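Long-range contacts in cycloalternan-forming enzyme (Listeria monocytogenes serovar 1/2a, PDB 5F7U), which is a multidomain member of glycoside hydrolase family 31, with a TIM-barrel domain, beta-rich N-terminal domains and a family 6 carbohydrate-binding module, and holds glycans at several sites: residues I37-W43 with N75-A81; D5-P11 with Y106-F111; G946-V951 with K973-D979. The protein carries 1 engineered substitution. All coordinates share one frame; numbering follows the deposited sequence.

Contact 1: residues I37-W43 with N75-A81; sequences ILNITTW and NNTYWKA. With GLC (alpha-D-glucopyranose), chain E.
Asn76 and Thr41 meet side chain to side chain where strands 37-43 and 76-81 run antiparallel, at 154°. Between these strands the backbone ladder is regular: Leu38, Ile40 and Thr42 each exchange a pair of N-H...O bonds with Ala81, Trp79 and Thr77 respectively.

Side-chain hydrogen bonds are spread over both faces. Asn76 ND2 donates a hydrogen bond to Thr41 OG1 (2.9 Å), which lies in the amide plane, and Thr41 OG1 in turn donates to Thr77 O at 2.9 Å. That carbonyl also accepts Thr42 N, the hydroxyl approaching from above the carbonyl plane. With OG1 opposite the backbone N (chi1 -164°), the hydroxyl of Thr41 also sits over one face of the Tyr78 ring. Beyond it, Lys80 bends at its last torsion to place NZ on a lone pair of Asn39 OD1, 2.8 Å away. On the other face, the indole N-H of Trp79 points in its ring plane to Thr42 OG1 (NE1 to OG1, 2.8 Å), a hydroxyl also bonded to Gln49.

Apolar contacts continue that face, where Ile40 CD1 rests 4.1 Å from Ala81 CB.

Glucose contacts gather at the strand ends. The sugar lies over one face of the Trp43 indole, its C2 and O5 over the ring. Asn76 grips it twice, OD1 accepting from O2 (2.6 Å) and ND2 donating to O3 (2.8 Å), while Asn75 ND2 adds a weak bond to O2. An aromatic platform flanked by amides that read the hydroxyls is characteristic of a carbohydrate-binding site, here built on a beta-sheet of the N-terminal domain.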
loop_
_atom_site.group_PDB
_atom_site.type_symbol
_atom_site.label_atom_id
_atom_site.label_comp_id
_atom_site.label_asym_id
_atom_site.label_seq_id
_atom_site.Cartn_x
_atom_site.Cartn_y
_atom_site.Cartn_z
ATOM N N ILE A 37 -4.340 36.539 20.536
ATOM C CA ILE A 37 -4.016 36.309 21.948
ATOM C C ILE A 37 -2.604 35.772 22.098
ATOM O O ILE A 37 -2.186 34.865 21.354
ATOM C CB ILE A 37 -5.004 35.299 22.601
ATOM C CG1 ILE A 37 -6.459 35.802 22.498
ATOM C CG2 ILE A 37 -4.622 34.982 24.061
ATOM C CD1 ILE A 37 -6.756 37.074 23.268
ATOM N N LEU A 38 -1.888 36.308 23.083
ATOM C CA LEU A 38 -0.558 35.817 23.442
ATOM C C LEU A 38 -0.586 35.132 24.795
ATOM O O LEU A 38 -0.964 35.734 25.807
ATOM C CB LEU A 38 0.467 36.951 23.450
ATOM C CG LEU A 38 0.484 37.922 22.281
ATOM C CD1 LEU A 38 1.504 39.020 22.592
ATOM C CD2 LEU A 38 0.839 37.224 20.971
ATOM N N ASN A 39 -0.189 33.867 24.798
ATOM C CA ASN A 39 -0.074 33.101 26.039
ATOM C C ASN A 39 1.358 33.154 26.546
ATOM O O ASN A 39 2.281 32.790 25.828
ATOM C CB ASN A 39 -0.546 31.668 25.814
ATOM C CG ASN A 39 -2.004 31.623 25.422
ATOM O OD1 ASN A 39 -2.866 31.863 26.258
ATOM N ND2 ASN A 39 -2.286 31.386 24.133
ATOM N N ILE A 40 1.516 33.617 27.783
ATOM C CA ILE A 40 2.839 33.894 28.372
ATOM C C ILE A 40 2.951 33.209 29.728
ATOM O O ILE A 40 1.979 33.192 30.479
ATOM C CB ILE A 40 3.000 35.430 28.553
ATOM C CG1 ILE A 40 2.801 36.145 27.202
ATOM C CG2 ILE A 40 4.346 35.791 29.193
ATOM C CD1 ILE A 40 2.407 37.620 27.352
ATOM N N THR A 41 4.129 32.656 30.059
ATOM C CA THR A 41 4.323 32.080 31.399
ATOM C C THR A 41 5.403 32.816 32.164
ATOM O O THR A 41 6.338 33.354 31.560
ATOM C CB THR A 41 4.588 30.547 31.374
ATOM O OG1 THR A 41 4.405 29.973 32.680
ATOM C CG2 THR A 41 5.972 30.190 30.851
ATOM N N THR A 42 5.227 32.872 33.483
ATOM C CA THR A 42 6.292 33.333 34.378
ATOM C C THR A 42 6.452 32.307 35.495
ATOM O O THR A 42 5.525 31.541 35.776
ATOM C CB THR A 42 5.946 34.700 35.001
ATOM O OG1 THR A 42 4.665 34.620 35.668
ATOM C CG2 THR A 42 5.909 35.773 33.914
ATOM N N TRP A 43 7.618 32.301 36.138
ATOM C CA TRP A 43 7.869 31.420 37.274
ATOM C C TRP A 43 8.909 32.097 38.179
ATOM O O TRP A 43 9.697 32.901 37.669
ATOM C CB TRP A 43 8.375 30.050 36.810
ATOM C CG TRP A 43 9.679 30.099 36.073
ATOM C CD1 TRP A 43 10.934 29.898 36.605
ATOM C CD2 TRP A 43 9.864 30.364 34.684
ATOM N NE1 TRP A 43 11.886 30.022 35.617
ATOM C CE2 TRP A 43 11.261 30.307 34.430
ATOM C CE3 TRP A 43 8.990 30.654 33.621
ATOM C CZ2 TRP A 43 11.803 30.516 33.152
ATOM C CZ3 TRP A 43 9.533 30.870 32.339
ATOM C CH2 TRP A 43 10.928 30.802 32.126
ATOM N N ASN A 75 5.028 25.076 38.843
ATOM C CA ASN A 75 5.852 26.202 39.286
ATOM C C ASN A 75 5.527 27.541 38.592
ATOM O O ASN A 75 6.239 28.554 38.812
ATOM C CB ASN A 75 7.329 25.839 39.058
ATOM C CG ASN A 75 8.292 26.812 39.721
ATOM O OD1 ASN A 75 8.129 27.172 40.886
ATOM N ND2 ASN A 75 9.319 27.224 38.980
ATOM N N ASN A 76 4.467 27.560 37.770
ATOM C CA ASN A 76 4.246 28.632 36.792
ATOM C C ASN A 76 2.889 29.315 36.852
ATOM O O ASN A 76 1.877 28.704 37.220
ATOM C CB ASN A 76 4.398 28.076 35.369
ATOM C CG ASN A 76 5.816 27.697 35.028
ATOM O OD1 ASN A 76 6.468 26.929 35.736
ATOM N ND2 ASN A 76 6.307 28.244 33.935
ATOM N N THR A 77 2.894 30.594 36.475
ATOM C CA THR A 77 1.675 31.332 36.172
ATOM C C THR A 77 1.572 31.516 34.670
ATOM O O THR A 77 2.574 31.789 33.985
ATOM C CB THR A 77 1.659 32.707 36.880
ATOM O OG1 THR A 77 1.781 32.490 38.280
ATOM C CG2 THR A 77 0.327 33.445 36.632
ATOM N N TYR A 78 0.353 31.378 34.164
ATOM C CA TYR A 78 0.076 31.538 32.738
ATOM C C TYR A 78 -0.840 32.725 32.593
ATOM O O TYR A 78 -1.772 32.906 33.400
ATOM C CB TYR A 78 -0.539 30.248 32.155
ATOM C CG TYR A 78 0.471 29.134 32.154
ATOM C CD1 TYR A 78 0.642 28.323 33.279
ATOM C CD2 TYR A 78 1.282 28.907 31.035
ATOM C CE1 TYR A 78 1.579 27.306 33.295
ATOM C CE2 TYR A 78 2.232 27.900 31.042
ATOM C CZ TYR A 78 2.375 27.112 32.165
ATOM O OH TYR A 78 3.330 26.126 32.171
ATOM N N TRP A 79 -0.530 33.547 31.604
ATOM C CA TRP A 79 -1.152 34.846 31.377
ATOM C C TRP A 79 -1.611 34.963 29.921
ATOM O O TRP A 79 -1.006 34.349 29.031
ATOM C CB TRP A 79 -0.119 35.962 31.616
ATOM C CG TRP A 79 0.655 35.902 32.908
ATOM C CD1 TRP A 79 1.733 35.116 33.189
ATOM C CD2 TRP A 79 0.441 36.720 34.071
ATOM N NE1 TRP A 79 2.192 35.368 34.465
ATOM C CE2 TRP A 79 1.418 36.348 35.029
ATOM C CE3 TRP A 79 -0.487 37.730 34.399
ATOM C CZ2 TRP A 79 1.492 36.934 36.304
ATOM C CZ3 TRP A 79 -0.421 38.317 35.676
ATOM C CH2 TRP A 79 0.580 37.923 36.607
ATOM N N LYS A 80 -2.674 35.742 29.693
ATOM C CA LYS A 80 -3.155 36.042 28.343
ATOM C C LYS A 80 -3.100 37.529 28.075
ATOM O O LYS A 80 -3.654 38.328 28.847
ATOM C CB LYS A 80 -4.594 35.545 28.126
ATOM C CG LYS A 80 -4.700 34.050 27.941
ATOM C CD LYS A 80 -6.137 33.652 27.615
ATOM C CE LYS A 80 -6.248 32.144 27.388
ATOM N NZ LYS A 80 -5.653 31.681 26.101
ATOM N N ALA A 81 -2.430 37.887 26.983
ATOM C CA ALA A 81 -2.389 39.271 26.502
ATOM C C ALA A 81 -3.180 39.352 25.208
ATOM O O ALA A 81 -2.927 38.572 24.279
ATOM C CB ALA A 81 -0.953 39.709 26.276
HETATM C C1 GLC E . 11.392 26.308 35.529
HETATM C C2 GLC E . 9.993 26.717 35.033
HETATM C C3 GLC E . 9.784 26.327 33.565
HETATM C C4 GLC E . 10.893 26.896 32.670
HETATM C C5 GLC E . 12.276 26.485 33.210
HETATM C C6 GLC E . 13.417 27.185 32.473
HETATM O O1 GLC E . 11.478 24.891 35.719
HETATM O O2 GLC E . 8.978 26.148 35.871
HETATM O O3 GLC E . 8.517 26.791 33.096
HETATM O O4 GLC E . 10.712 26.396 31.339
HETATM O O5 GLC E . 12.423 26.756 34.622
HETATM O O6 GLC E . 14.602 26.398 32.616
#

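Contact 2: residues D5-P11 with Y106-F111; sequences DGEYHSP and YESGPF. With GLC (alpha-D-glucopyranose), chain B.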
loop_
_atom_site.group_PDB
_atom_site.type_symbol
_atom_site.label_atom_id
_atom_site.label_comp_id
_atom_site.label_asym_id
_atom_site.label_seq_id
_atom_site.Cartn_x
_atom_site.Cartn_y
_atom_site.Cartn_z
ATOM N N ASP A 5 11.978 33.856 38.544
ATOM C CA ASP A 5 13.273 33.769 37.836
ATOM C C ASP A 5 13.145 33.534 36.322
ATOM O O ASP A 5 14.133 33.284 35.654
ATOM C CB ASP A 5 14.258 32.802 38.520
ATOM C CG ASP A 5 13.680 31.434 38.758
ATOM O OD1 ASP A 5 13.853 30.576 37.866
ATOM O OD2 ASP A 5 13.068 31.203 39.838
ATOM N N GLY A 6 11.939 33.656 35.774
ATOM C CA GLY A 6 11.835 33.738 34.323
ATOM C C GLY A 6 10.493 34.078 33.728
ATOM O O GLY A 6 9.496 34.189 34.438
ATOM N N GLU A 7 10.517 34.271 32.409
ATOM C CA GLU A 7 9.342 34.521 31.585
ATOM C C GLU A 7 9.566 33.772 30.280
ATOM O O GLU A 7 10.707 33.639 29.832
ATOM C CB GLU A 7 9.209 36.036 31.327
ATOM C CG GLU A 7 8.086 36.479 30.371
ATOM C CD GLU A 7 8.405 36.269 28.886
ATOM O OE1 GLU A 7 9.599 36.093 28.509
ATOM O OE2 GLU A 7 7.454 36.246 28.077
ATOM N N TYR A 8 8.480 33.326 29.642
ATOM C CA TYR A 8 8.587 32.663 28.350
ATOM C C TYR A 8 7.321 32.764 27.499
ATOM O O TYR A 8 6.221 32.515 27.981
ATOM C CB TYR A 8 8.990 31.208 28.576
ATOM C CG TYR A 8 9.177 30.395 27.325
ATOM C CD1 TYR A 8 10.396 30.394 26.651
ATOM C CD2 TYR A 8 8.129 29.607 26.821
ATOM C CE1 TYR A 8 10.563 29.626 25.508
ATOM C CE2 TYR A 8 8.294 28.837 25.672
ATOM C CZ TYR A 8 9.514 28.847 25.030
ATOM O OH TYR A 8 9.674 28.084 23.883
ATOM N N HIS A 9 7.515 33.124 26.232
ATOM C CA HIS A 9 6.483 33.045 25.206
ATOM C C HIS A 9 7.207 32.638 23.923
ATOM O O HIS A 9 8.334 33.071 23.691
ATOM C CB HIS A 9 5.754 34.398 25.034
ATOM C CG HIS A 9 4.942 34.503 23.770
ATOM N ND1 HIS A 9 3.678 33.967 23.643
ATOM C CD2 HIS A 9 5.229 35.075 22.577
ATOM C CE1 HIS A 9 3.221 34.201 22.424
ATOM N NE2 HIS A 9 4.148 34.872 21.755
ATOM N N SER A 10 6.578 31.765 23.137
ATOM C CA SER A 10 7.139 31.354 21.854
ATOM C C SER A 10 5.943 31.105 20.943
ATOM O O SER A 10 5.213 30.140 21.162
ATOM C CB SER A 10 7.989 30.088 22.011
ATOM O OG SER A 10 8.777 29.881 20.839
ATOM N N PRO A 11 5.740 31.970 19.933
ATOM C CA PRO A 11 4.422 32.049 19.280
ATOM C C PRO A 11 3.941 30.768 18.597
ATOM O O PRO A 11 2.746 30.515 18.570
ATOM C CB PRO A 11 4.605 33.169 18.240
ATOM C CG PRO A 11 6.074 33.321 18.063
ATOM C CD PRO A 11 6.650 33.011 19.423
ATOM N N TYR A 106 12.249 40.022 32.601
ATOM C CA TYR A 106 12.613 38.925 31.708
ATOM C C TYR A 106 11.727 39.065 30.490
ATOM O O TYR A 106 10.558 39.441 30.623
ATOM C CB TYR A 106 12.364 37.578 32.385
ATOM C CG TYR A 106 13.180 37.398 33.632
ATOM C CD1 TYR A 106 14.485 36.910 33.561
ATOM C CD2 TYR A 106 12.659 37.731 34.885
ATOM C CE1 TYR A 106 15.257 36.762 34.701
ATOM C CE2 TYR A 106 13.433 37.584 36.042
ATOM C CZ TYR A 106 14.726 37.090 35.934
ATOM O OH TYR A 106 15.505 36.929 37.061
ATOM N N GLU A 107 12.266 38.762 29.314
ATOM C CA GLU A 107 11.526 38.994 28.068
ATOM C C GLU A 107 11.683 37.883 27.035
ATOM O O GLU A 107 12.630 37.097 27.085
ATOM C CB GLU A 107 11.901 40.353 27.439
ATOM C CG GLU A 107 13.367 40.518 27.102
ATOM C CD GLU A 107 13.636 41.808 26.335
ATOM O OE1 GLU A 107 13.987 41.725 25.133
ATOM O OE2 GLU A 107 13.457 42.898 26.922
ATOM N N SER A 108 10.719 37.822 26.125
ATOM C CA SER A 108 10.807 36.978 24.940
ATOM C C SER A 108 10.533 37.825 23.713
ATOM O O SER A 108 9.662 38.694 23.723
ATOM C CB SER A 108 9.808 35.831 24.998
ATOM O OG SER A 108 10.056 34.995 26.127
ATOM N N GLY A 109 11.285 37.553 22.655
ATOM C CA GLY A 109 11.110 38.263 21.387
ATOM C C GLY A 109 12.319 39.083 20.995
ATOM O O GLY A 109 13.386 38.905 21.596
ATOM N N PRO A 110 12.175 40.002 20.029
ATOM C CA PRO A 110 10.893 40.345 19.390
ATOM C C PRO A 110 10.370 39.284 18.419
ATOM O O PRO A 110 11.150 38.493 17.902
ATOM C CB PRO A 110 11.231 41.618 18.603
ATOM C CG PRO A 110 12.687 41.493 18.314
ATOM C CD PRO A 110 13.279 40.854 19.534
ATOM N N PHE A 111 9.055 39.279 18.212
ATOM C CA PHE A 111 8.392 38.413 17.233
ATOM C C PHE A 111 7.572 39.263 16.268
ATOM O O PHE A 111 6.915 40.235 16.676
ATOM C CB PHE A 111 7.472 37.405 17.940
ATOM C CG PHE A 111 8.157 36.597 19.007
ATOM C CD1 PHE A 111 9.061 35.573 18.668
ATOM C CD2 PHE A 111 7.892 36.845 20.357
ATOM C CE1 PHE A 111 9.677 34.811 19.668
ATOM C CE2 PHE A 111 8.507 36.080 21.362
ATOM C CZ PHE A 111 9.393 35.063 21.012
HETATM C C1 GLC B . 10.305 27.436 30.411
HETATM C C2 GLC B . 9.220 26.889 29.478
HETATM C C3 GLC B . 9.848 25.852 28.531
HETATM C C4 GLC B . 11.006 26.470 27.741
HETATM C C5 GLC B . 12.033 27.126 28.683
HETATM C C6 GLC B . 13.074 27.934 27.911
HETATM O O2 GLC B . 8.156 26.324 30.253
HETATM O O3 GLC B . 8.882 25.305 27.631
HETATM O O4 GLC B . 11.618 25.455 26.939
HETATM O O5 GLC B . 11.397 27.997 29.650
HETATM O O6 GLC B . 14.294 27.980 28.657
HETATM O O HOH W 1 12.934 35.344 29.174
#
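Tyr106 lays one ring face against the backbone of Asp5 and Gly6: Gly6 CA stands 4.1 Å from the ring centroid in a CH-pi contact, and Asp5 O lies over the same ring nearer its rim. At Glu107 the link is made by the backbone through one water, 2.7 Å from Glu107 O and 2.9 Å from Glu7 O, bridging two nearly parallel strands (19°) between which no direct backbone hydrogen bond forms.

Ser108 makes the direct hydrogen bonds of the contact. Its OG donates to Glu7 OE1 (2.7 Å), arriving on the syn side of the carboxylate, and accepts a longer bond from His9 N (3.2 Å). Glu7 reaches it by bending at chi2 (-78°), and its second oxygen, OE2, is bonded to Thr96.

Phe111 uses both ring faces. Pro11 CD sits over the centre of one, 3.6 Å from the centroid, and Gly109 CA lies against the opposite one. The edge of the His9 imidazole is directed toward the Phe111 face in an offset edge-to-face pair, planes at 74°; the imidazole nitrogens are bonded to Tyr94 OH and Asn39 O.

Tyr8 points away and lays its ring against a glucose, C4 over its centre. The chemistry thus divides by side: one hydroxyl, one water, CH-pi contacts and a ring pair hold segment 5-11 against strand 106-111, while Tyr8 is turned to the sugar.

Contact 3: residues G946-V951 with K973-D979; sequences GHLTNV and KEAVEFD. With GLC (alpha-D-glucopyranose), chain C.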
loop_
_atom_site.group_PDB
_atom_site.type_symbol
_atom_site.label_atom_id
_atom_site.label_comp_id
_atom_site.label_asym_id
_atom_site.label_seq_id
_atom_site.Cartn_x
_atom_site.Cartn_y
_atom_site.Cartn_z
ATOM N N GLY A 946 -22.728 -26.560 -6.691
ATOM C CA GLY A 946 -23.941 -25.818 -7.055
ATOM C C GLY A 946 -24.713 -25.346 -5.833
ATOM O O GLY A 946 -24.353 -25.669 -4.686
ATOM N N HIS A 947 -25.754 -24.551 -6.073
ATOM C CA HIS A 947 -26.696 -24.150 -5.020
ATOM C C HIS A 947 -27.703 -25.269 -4.841
ATOM O O HIS A 947 -28.460 -25.586 -5.761
ATOM C CB HIS A 947 -27.402 -22.840 -5.382
ATOM C CG HIS A 947 -26.456 -21.731 -5.727
ATOM N ND1 HIS A 947 -25.845 -20.952 -4.770
ATOM C CD2 HIS A 947 -26.003 -21.281 -6.923
ATOM C CE1 HIS A 947 -25.062 -20.062 -5.356
ATOM N NE2 HIS A 947 -25.147 -20.235 -6.663
ATOM N N LEU A 948 -27.700 -25.878 -3.661
ATOM C CA LEU A 948 -28.478 -27.095 -3.442
ATOM C C LEU A 948 -29.704 -26.853 -2.579
ATOM O O LEU A 948 -29.625 -26.159 -1.564
ATOM C CB LEU A 948 -27.598 -28.181 -2.807
ATOM C CG LEU A 948 -26.224 -28.479 -3.422
ATOM C CD1 LEU A 948 -25.518 -29.572 -2.629
ATOM C CD2 LEU A 948 -26.337 -28.879 -4.888
ATOM N N THR A 949 -30.820 -27.455 -2.970
ATOM C CA THR A 949 -32.069 -27.381 -2.206
ATOM C C THR A 949 -32.569 -28.780 -1.900
ATOM O O THR A 949 -32.892 -29.541 -2.826
ATOM C CB THR A 949 -33.137 -26.601 -2.984
ATOM O OG1 THR A 949 -32.623 -25.303 -3.282
ATOM C CG2 THR A 949 -34.442 -26.468 -2.174
ATOM N N ASN A 950 -32.629 -29.097 -0.595
ATOM C CA ASN A 950 -33.112 -30.398 -0.067
ATOM C C ASN A 950 -32.379 -31.606 -0.647
ATOM O O ASN A 950 -32.971 -32.675 -0.869
ATOM C CB ASN A 950 -34.634 -30.558 -0.257
ATOM C CG ASN A 950 -35.433 -29.453 0.396
ATOM O OD1 ASN A 950 -35.132 -29.029 1.510
ATOM N ND2 ASN A 950 -36.475 -28.991 -0.291
ATOM N N VAL A 951 -31.091 -31.422 -0.906
ATOM C CA VAL A 951 -30.285 -32.435 -1.566
ATOM C C VAL A 951 -28.854 -32.321 -1.049
ATOM O O VAL A 951 -28.402 -31.226 -0.735
ATOM C CB VAL A 951 -30.410 -32.339 -3.124
ATOM C CG1 VAL A 951 -29.507 -31.272 -3.724
ATOM C CG2 VAL A 951 -30.133 -33.682 -3.756
ATOM N N LYS A 973 -39.312 -30.656 -4.991
ATOM C CA LYS A 973 -38.709 -29.514 -4.269
ATOM C C LYS A 973 -37.190 -29.660 -4.019
ATOM O O LYS A 973 -36.570 -28.845 -3.320
ATOM C CB LYS A 973 -39.493 -29.159 -2.984
ATOM C CG LYS A 973 -40.959 -28.827 -3.241
ATOM C CD LYS A 973 -41.685 -28.290 -2.007
ATOM C CE LYS A 973 -41.437 -26.795 -1.777
ATOM N NZ LYS A 973 -41.957 -25.901 -2.859
ATOM N N GLU A 974 -36.594 -30.682 -4.626
ATOM C CA GLU A 974 -35.146 -30.829 -4.642
ATOM C C GLU A 974 -34.601 -30.187 -5.911
ATOM O O GLU A 974 -35.158 -30.383 -6.998
ATOM C CB GLU A 974 -34.746 -32.296 -4.550
ATOM C CG GLU A 974 -35.168 -32.945 -3.229
ATOM C CD GLU A 974 -34.644 -34.360 -3.042
ATOM O OE1 GLU A 974 -34.042 -34.932 -3.975
ATOM O OE2 GLU A 974 -34.838 -34.919 -1.944
ATOM N N ALA A 975 -33.533 -29.409 -5.762
ATOM C CA ALA A 975 -32.956 -28.646 -6.884
ATOM C C ALA A 975 -31.440 -28.490 -6.783
ATOM O O ALA A 975 -30.880 -28.463 -5.678
ATOM C CB ALA A 975 -33.619 -27.277 -6.987
ATOM N N VAL A 976 -30.793 -28.402 -7.952
ATOM C CA VAL A 976 -29.366 -28.069 -8.067
ATOM C C VAL A 976 -29.299 -26.867 -9.019
ATOM O O VAL A 976 -29.738 -26.963 -10.166
ATOM C CB VAL A 976 -28.515 -29.256 -8.614
ATOM C CG1 VAL A 976 -27.034 -28.895 -8.678
ATOM C CG2 VAL A 976 -28.686 -30.503 -7.756
ATOM N N GLU A 977 -28.773 -25.745 -8.530
ATOM C CA GLU A 977 -28.697 -24.507 -9.317
ATOM C C GLU A 977 -27.242 -24.164 -9.626
ATOM O O GLU A 977 -26.390 -24.162 -8.729
ATOM C CB GLU A 977 -29.407 -23.356 -8.595
ATOM C CG GLU A 977 -29.341 -22.011 -9.325
ATOM C CD GLU A 977 -30.216 -20.909 -8.718
ATOM O OE1 GLU A 977 -31.005 -21.168 -7.785
ATOM O OE2 GLU A 977 -30.116 -19.753 -9.191
ATOM N N PHE A 978 -26.975 -23.894 -10.906
ATOM C CA PHE A 978 -25.647 -23.533 -11.404
ATOM C C PHE A 978 -25.637 -22.087 -11.890
ATOM O O PHE A 978 -26.651 -21.572 -12.411
ATOM C CB PHE A 978 -25.247 -24.398 -12.606
ATOM C CG PHE A 978 -25.085 -25.874 -12.307
ATOM C CD1 PHE A 978 -26.183 -26.744 -12.340
ATOM C CD2 PHE A 978 -23.822 -26.413 -12.048
ATOM C CE1 PHE A 978 -26.025 -28.108 -12.091
ATOM C CE2 PHE A 978 -23.662 -27.778 -11.790
ATOM C CZ PHE A 978 -24.766 -28.628 -11.814
ATOM N N ASP A 979 -24.474 -21.464 -11.755
ATOM C CA ASP A 979 -24.200 -20.156 -12.321
ATOM C C ASP A 979 -23.255 -20.428 -13.473
ATOM O O ASP A 979 -22.095 -20.794 -13.253
ATOM C CB ASP A 979 -23.513 -19.263 -11.278
ATOM C CG ASP A 979 -24.370 -19.017 -10.044
ATOM O OD1 ASP A 979 -25.499 -18.508 -10.191
ATOM O OD2 ASP A 979 -23.892 -19.288 -8.918
HETATM C C1 GLC C . -23.764 -23.893 1.647
HETATM C C2 GLC C . -24.689 -25.094 1.949
HETATM C C3 GLC C . -25.233 -25.736 0.673
HETATM C C4 GLC C . -25.932 -24.700 -0.212
HETATM C C5 GLC C . -25.110 -23.417 -0.436
HETATM C C6 GLC C . -25.952 -22.180 -0.101
HETATM O O2 GLC C . -24.050 -26.090 2.761
HETATM O O3 GLC C . -26.160 -26.778 1.005
HETATM O O4 GLC C . -26.246 -25.292 -1.473
HETATM O O5 GLC C . -23.838 -23.429 0.264
HETATM O O6 GLC C . -25.322 -20.991 -0.591
#
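The edge strand of a five-stranded antiparallel sheet in the family 6 carbohydrate-binding module, 947-949, pairs here with strand 975-979. His947 and Thr949 each make two backbone bonds, to Glu977 and Ala975 respectively, and Leu948 faces Val976 in the non-hydrogen-bonded pair between them.

Beyond the ladder, His947 reaches along the sheet to Asp979. NE2 donates in the plane of its ring to OD2 (2.7 Å), meeting the syn side of a carboxylate turned 73° from the imidazole. With CG opposite the carbonyl carbon (chi1 -53°), the His947 ring extends over the neighbouring strand toward Asp979, its CD2 3.4 Å from Glu977 O. Asp979 OD1 has a weak bond to Asn1039, so both oxygens of the carboxylate are engaged.

On the alternate face Leu948 and Val976 run side by side, CD2 to CG1 3.9 Å, and Val951 crosses Val976 at about a right angle; Val966 touches all three. At the far end, Asn950 ND2 bonds Lys973 O (3.0 Å) from above the carbonyl plane, with a bent N-H...O angle of 141°. The aliphatic part of Glu974 packs beside Asn950, CG to CB 3.8 Å.

Glucose is met by the backbone: Leu948 N donates to its O4 at 2.7 Å, and a weak bond returns from O4 to Leu948 O. Sheet pairing spends the N-H and C=O of His947 and Thr949 but leaves those of Leu948 directed outward, an edge-strand arrangement used here as part of a glycan-binding site in a beta-sandwich module.

How the contacts relate
Contacts 1 and 2 are neighbours, their centres 10 Å apart, joined through the antiparallel pairing of strands 6-8 and 36-43. Along the chain, contact 1 falls wholly between the two segments of contact 2; in space, strand 6-8 lies between 36-43, its sheet partner, and the start of strand 106-129. Tyr8 from contact 2 and Trp43, Asn75 and Asn76 from contact 1 together form one glycan pocket. Contact 3 comes much later, in the family 6 carbohydrate-binding module, with its centre about 77 Å from that of contact 1 and on the opposite side of the chain's centre. The protein therefore holds glycans on beta-sheets near both ends of its chain.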